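Local atomic coordinates of penicillin-binding protein 2 (Pbp2) (Helicobacter pylori, PDB entry 5LP5), a protein that probably cross-links peptidoglycan as a penicillin-binding transpeptidase in cell-wall synthesis and forms a complex with the cell-shape protein MreC. Residues Val266-Phe278 and Leu290-Phe302. Numbering follows the deposited sequence.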
loop_
_atom_site.group_PDB
_atom_site.type_symbol
_atom_site.label_atom_id
_atom_site.label_comp_id
_atom_site.label_asym_id
_atom_site.label_seq_id
_atom_site.Cartn_x
_atom_site.Cartn_y
_atom_site.Cartn_z
ATOM N N VAL A 266 22.756 9.659 -6.114
ATOM C CA VAL A 266 22.467 8.853 -7.294
ATOM C C VAL A 266 23.126 7.485 -7.165
ATOM O O VAL A 266 24.170 7.343 -6.540
ATOM C CB VAL A 266 22.992 9.534 -8.563
ATOM C CG1 VAL A 266 22.706 8.695 -9.790
ATOM C CG2 VAL A 266 22.369 10.917 -8.709
ATOM N N ALA A 267 22.484 6.484 -7.760
ATOM C CA ALA A 267 23.018 5.130 -7.929
ATOM C C ALA A 267 22.254 4.469 -9.084
ATOM O O ALA A 267 21.198 3.830 -8.903
ATOM C CB ALA A 267 22.881 4.328 -6.655
ATOM N N GLY A 268 22.776 4.654 -10.285
ATOM C CA GLY A 268 22.178 4.057 -11.450
ATOM C C GLY A 268 22.926 2.836 -11.914
ATOM O O GLY A 268 24.146 2.813 -11.881
ATOM N N SER A 269 22.186 1.821 -12.347
ATOM C CA SER A 269 22.776 0.654 -12.999
ATOM C C SER A 269 21.992 0.348 -14.252
ATOM O O SER A 269 20.788 0.164 -14.184
ATOM C CB SER A 269 22.774 -0.573 -12.074
ATOM O OG SER A 269 23.058 -1.767 -12.814
ATOM N N TYR A 270 22.680 0.257 -15.387
ATOM C CA TYR A 270 21.992 0.293 -16.683
ATOM C C TYR A 270 22.325 -0.872 -17.586
ATOM O O TYR A 270 23.495 -1.097 -17.920
ATOM C CB TYR A 270 22.281 1.612 -17.391
ATOM C CG TYR A 270 21.912 2.765 -16.511
ATOM C CD1 TYR A 270 20.601 3.232 -16.464
ATOM C CD2 TYR A 270 22.855 3.357 -15.666
ATOM C CE1 TYR A 270 20.247 4.287 -15.620
ATOM C CE2 TYR A 270 22.509 4.403 -14.819
ATOM C CZ TYR A 270 21.203 4.856 -14.805
ATOM O OH TYR A 270 20.836 5.892 -14.007
ATOM N N PRO A 271 21.288 -1.608 -18.004
ATOM C CA PRO A 271 19.873 -1.321 -17.815
ATOM C C PRO A 271 19.310 -1.483 -16.418
ATOM O O PRO A 271 19.663 -2.423 -15.725
ATOM C CB PRO A 271 19.174 -2.367 -18.708
ATOM C CG PRO A 271 20.222 -3.011 -19.524
ATOM C CD PRO A 271 21.501 -2.832 -18.793
ATOM N N GLU A 272 18.429 -0.565 -16.018
ATOM C CA GLU A 272 17.507 -0.781 -14.896
ATOM C C GLU A 272 16.347 -1.680 -15.403
ATOM O O GLU A 272 16.271 -1.969 -16.597
ATOM C CB GLU A 272 16.954 0.566 -14.373
ATOM C CG GLU A 272 17.979 1.611 -13.924
ATOM C CD GLU A 272 18.408 1.468 -12.474
ATOM O OE1 GLU A 272 18.039 0.455 -11.849
ATOM O OE2 GLU A 272 19.122 2.361 -11.955
ATOM N N TYR A 273 15.456 -2.113 -14.504
ATOM C CA TYR A 273 14.248 -2.872 -14.880
ATOM C C TYR A 273 13.045 -2.409 -14.063
ATOM O O TYR A 273 13.210 -1.771 -13.036
ATOM C CB TYR A 273 14.458 -4.385 -14.713
ATOM C CG TYR A 273 14.714 -4.850 -13.291
ATOM C CD1 TYR A 273 13.690 -5.367 -12.507
ATOM C CD2 TYR A 273 15.982 -4.772 -12.731
ATOM C CE1 TYR A 273 13.919 -5.785 -11.193
ATOM C CE2 TYR A 273 16.218 -5.183 -11.423
ATOM C CZ TYR A 273 15.181 -5.691 -10.659
ATOM O OH TYR A 273 15.421 -6.073 -9.364
ATOM N N ASN A 274 11.840 -2.733 -14.526
ATOM C CA ASN A 274 10.608 -2.176 -13.954
ATOM C C ASN A 274 10.092 -3.011 -12.810
ATOM O O ASN A 274 9.480 -4.062 -13.016
ATOM C CB ASN A 274 9.517 -2.035 -15.007
ATOM C CG ASN A 274 8.242 -1.409 -14.454
ATOM O OD1 ASN A 274 8.053 -1.269 -13.243
ATOM N ND2 ASN A 274 7.351 -1.010 -15.364
ATOM N N LEU A 275 10.281 -2.482 -11.603
ATOM C CA LEU A 275 9.967 -3.191 -10.375
ATOM C C LEU A 275 8.516 -3.659 -10.289
ATOM O O LEU A 275 8.227 -4.633 -9.600
ATOM C CB LEU A 275 10.293 -2.314 -9.183
ATOM C CG LEU A 275 11.773 -1.991 -8.967
ATOM C CD1 LEU A 275 11.892 -0.852 -7.951
ATOM C CD2 LEU A 275 12.611 -3.199 -8.516
ATOM N N ASN A 276 7.598 -2.972 -10.976
ATOM C CA ASN A 276 6.182 -3.346 -10.894
ATOM C C ASN A 276 5.882 -4.703 -11.533
ATOM O O ASN A 276 4.899 -5.333 -11.189
ATOM C CB ASN A 276 5.302 -2.291 -11.540
ATOM C CG ASN A 276 5.156 -1.070 -10.708
ATOM O OD1 ASN A 276 4.524 -1.089 -9.654
ATOM N ND2 ASN A 276 5.693 0.030 -11.202
ATOM N N ASP A 277 6.719 -5.153 -12.462
ATOM C CA ASP A 277 6.452 -6.419 -13.161
ATOM C C ASP A 277 6.661 -7.643 -12.259
ATOM O O ASP A 277 6.230 -8.740 -12.596
ATOM C CB ASP A 277 7.316 -6.532 -14.423
ATOM C CG ASP A 277 7.031 -5.436 -15.437
ATOM O OD1 ASP A 277 5.892 -4.910 -15.454
ATOM O OD2 ASP A 277 7.948 -5.092 -16.215
ATOM N N PHE A 278 7.315 -7.454 -11.118
ATOM C CA PHE A 278 7.510 -8.533 -10.166
ATOM C C PHE A 278 6.378 -8.649 -9.138
ATOM O O PHE A 278 6.205 -9.714 -8.535
ATOM C CB PHE A 278 8.868 -8.380 -9.441
ATOM C CG PHE A 278 10.039 -8.736 -10.298
ATOM C CD1 PHE A 278 10.590 -7.797 -11.157
ATOM C CD2 PHE A 278 10.566 -10.022 -10.280
ATOM C CE1 PHE A 278 11.649 -8.129 -11.978
ATOM C CE2 PHE A 278 11.628 -10.361 -11.098
ATOM C CZ PHE A 278 12.169 -9.411 -11.950
ATOM N N LEU A 290 13.812 -10.524 -19.492
ATOM C CA LEU A 290 14.876 -9.981 -18.648
ATOM C C LEU A 290 16.109 -10.874 -18.651
ATOM O O LEU A 290 17.243 -10.389 -18.733
ATOM C CB LEU A 290 14.378 -9.793 -17.209
ATOM C CG LEU A 290 13.357 -8.675 -16.960
ATOM C CD1 LEU A 290 12.903 -8.751 -15.514
ATOM C CD2 LEU A 290 13.882 -7.286 -17.298
ATOM N N GLN A 291 15.880 -12.179 -18.547
ATOM C CA GLN A 291 16.955 -13.160 -18.491
ATOM C C GLN A 291 17.725 -13.199 -19.800
ATOM O O GLN A 291 18.947 -13.233 -19.793
ATOM C CB GLN A 291 16.342 -14.526 -18.229
ATOM C CG GLN A 291 17.267 -15.548 -17.632
ATOM C CD GLN A 291 16.519 -16.819 -17.294
ATOM O OE1 GLN A 291 15.574 -17.217 -18.010
ATOM N NE2 GLN A 291 16.931 -17.474 -16.199
ATOM N N ASP A 292 16.985 -13.193 -20.912
ATOM C CA ASP A 292 17.563 -13.315 -22.267
ATOM C C ASP A 292 17.922 -11.986 -22.942
ATOM O O ASP A 292 18.466 -11.982 -24.053
ATOM C CB ASP A 292 16.652 -14.131 -23.190
ATOM C CG ASP A 292 16.647 -15.604 -22.844
ATOM O OD1 ASP A 292 17.491 -16.034 -22.014
ATOM O OD2 ASP A 292 15.804 -16.338 -23.409
ATOM N N ASP A 293 17.632 -10.868 -22.284
ATOM C CA ASP A 293 18.257 -9.596 -22.661
ATOM C C ASP A 293 19.755 -9.786 -22.428
ATOM O O ASP A 293 20.198 -10.079 -21.314
ATOM C CB ASP A 293 17.705 -8.419 -21.839
ATOM C CG ASP A 293 18.250 -7.072 -22.290
ATOM O OD1 ASP A 293 19.245 -7.030 -23.033
ATOM O OD2 ASP A 293 17.681 -6.036 -21.882
ATOM N N ILE A 294 20.526 -9.662 -23.496
ATOM C CA ILE A 294 21.959 -9.879 -23.411
ATOM C C ILE A 294 22.648 -8.831 -22.530
ATOM O O ILE A 294 23.695 -9.118 -21.958
ATOM C CB ILE A 294 22.612 -9.947 -24.826
ATOM C CG1 ILE A 294 24.120 -10.178 -24.735
ATOM C CG2 ILE A 294 22.358 -8.675 -25.631
ATOM C CD1 ILE A 294 24.521 -11.279 -23.777
ATOM N N TYR A 295 22.067 -7.634 -22.399
ATOM C CA TYR A 295 22.707 -6.585 -21.617
ATOM C C TYR A 295 22.507 -6.792 -20.131
ATOM O O TYR A 295 22.977 -5.991 -19.329
ATOM C CB TYR A 295 22.184 -5.226 -21.997
ATOM C CG TYR A 295 22.445 -4.845 -23.414
ATOM C CD1 TYR A 295 23.719 -4.881 -23.950
ATOM C CD2 TYR A 295 21.408 -4.389 -24.219
ATOM C CE1 TYR A 295 23.946 -4.492 -25.272
ATOM C CE2 TYR A 295 21.620 -3.999 -25.530
ATOM C CZ TYR A 295 22.884 -4.051 -26.055
ATOM O OH TYR A 295 23.074 -3.661 -27.354
ATOM N N ASN A 296 21.789 -7.845 -19.758
ATOM C CA ASN A 296 21.761 -8.312 -18.370
ATOM C C ASN A 296 21.176 -7.256 -17.403
ATOM O O ASN A 296 21.901 -6.610 -16.651
ATOM C CB ASN A 296 23.185 -8.727 -17.982
ATOM C CG ASN A 296 23.240 -9.526 -16.712
ATOM O OD1 ASN A 296 22.215 -9.922 -16.150
ATOM N ND2 ASN A 296 24.449 -9.763 -16.242
ATOM N N PRO A 297 19.849 -7.071 -17.440
ATOM C CA PRO A 297 19.156 -6.062 -16.643
ATOM C C PRO A 297 19.160 -6.348 -15.146
ATOM O O PRO A 297 19.087 -5.408 -14.342
ATOM C CB PRO A 297 17.714 -6.122 -17.160
ATOM C CG PRO A 297 17.792 -6.801 -18.469
ATOM C CD PRO A 297 18.910 -7.784 -18.314
ATOM N N LEU A 298 19.234 -7.623 -14.775
ATOM C CA LEU A 298 19.161 -7.980 -13.372
ATOM C C LEU A 298 20.455 -7.688 -12.647
ATOM O O LEU A 298 20.518 -7.812 -11.433
ATOM C CB LEU A 298 18.829 -9.447 -13.215
ATOM C CG LEU A 298 17.445 -9.829 -13.711
ATOM C CD1 LEU A 298 17.324 -11.340 -13.595
ATOM C CD2 LEU A 298 16.316 -9.126 -12.955
ATOM N N LEU A 299 21.487 -7.293 -13.390
ATOM C CA LEU A 299 22.784 -7.038 -12.799
ATOM C C LEU A 299 22.834 -5.653 -12.169
ATOM O O LEU A 299 22.554 -4.638 -12.827
ATOM C CB LEU A 299 23.889 -7.180 -13.841
ATOM C CG LEU A 299 25.328 -7.056 -13.310
ATOM C CD1 LEU A 299 25.694 -8.214 -12.404
ATOM C CD2 LEU A 299 26.347 -6.935 -14.435
ATOM N N ASN A 300 23.170 -5.648 -10.881
ATOM C CA ASN A 300 23.537 -4.455 -10.165
ATOM C C ASN A 300 25.006 -4.175 -10.475
ATOM O O ASN A 300 25.900 -4.883 -10.038
ATOM C CB ASN A 300 23.317 -4.653 -8.661
ATOM C CG ASN A 300 23.624 -3.406 -7.847
ATOM O OD1 ASN A 300 24.595 -2.699 -8.106
ATOM N ND2 ASN A 300 22.786 -3.136 -6.856
ATOM N N ARG A 301 25.247 -3.122 -11.237
ATOM C CA ARG A 301 26.577 -2.824 -11.707
ATOM C C ARG A 301 27.403 -1.902 -10.797
ATOM O O ARG A 301 28.608 -1.801 -10.997
ATOM C CB ARG A 301 26.468 -2.206 -13.088
ATOM C CG ARG A 301 26.024 -3.201 -14.144
ATOM C CD ARG A 301 25.976 -2.544 -15.513
ATOM N NE ARG A 301 25.805 -3.518 -16.586
ATOM C CZ ARG A 301 24.659 -4.136 -16.864
ATOM N NH1 ARG A 301 23.541 -3.913 -16.142
ATOM N NH2 ARG A 301 24.626 -4.998 -17.870
ATOM N N PHE A 302 26.789 -1.225 -9.820
ATOM C CA PHE A 302 27.577 -0.395 -8.900
ATOM C C PHE A 302 28.095 -1.161 -7.660
ATOM O O PHE A 302 29.078 -0.743 -7.039
ATOM C CB PHE A 302 26.843 0.918 -8.506
ATOM C CG PHE A 302 25.506 0.726 -7.822
ATOM C CD1 PHE A 302 25.428 0.396 -6.472
ATOM C CD2 PHE A 302 24.316 0.908 -8.528
ATOM C CE1 PHE A 302 24.196 0.208 -5.849
ATOM C CE2 PHE A 302 23.089 0.728 -7.898
ATOM C CZ PHE A 302 23.032 0.381 -6.556
#
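One side-chain hydroxyl, Ser269 OG, carries both hydrogen bonds across this contact, between the end of strand 264-270 and residues 299-301. Ser269 OG donates to Leu299 O at 2.9 Å, in the carbonyl plane and on a lone pair. Arg301 N donates back to Ser269 OG at 3.0 Å, with an N-H...O angle of 154°. With OG anti to the backbone N (chi1 166°), the hydroxyl lies between these two groups, and the two bonds fix its rotation. The guanidinium of Arg301 packs against the CD of Pro271. The peptide bond between Tyr270 and Pro271 is cis. Tyr270 O sits over one face of the guanidinium, without a hydrogen bond, and Leu299 CD2 covers the opposite face. Arg301 NH1 donates to Asn296 O, tying the arginine to its own loop. Further along, Pro271 CG packs on Tyr295 CB at 3.9 Å. Leu298 CD2 stands over the centre of the Tyr273 ring, 4.2 Å from the centroid. Leu290 CD2 touches Tyr273 CB, while Leu290 CD1 meets Phe278 CZ at 3.7 Å. Further back along the strand, Ala267 CB lies over one face of the Phe302 ring. Asn300 OD1, which accepts from Ala303 N, lies over the other. Arg301 NE forms a salt bridge with Glu563. Strand 264-270 is an outer strand of the transpeptidase-domain sheet, beside strand 252-258, and the segment 290-302 runs from helix 284-291 back to this edge.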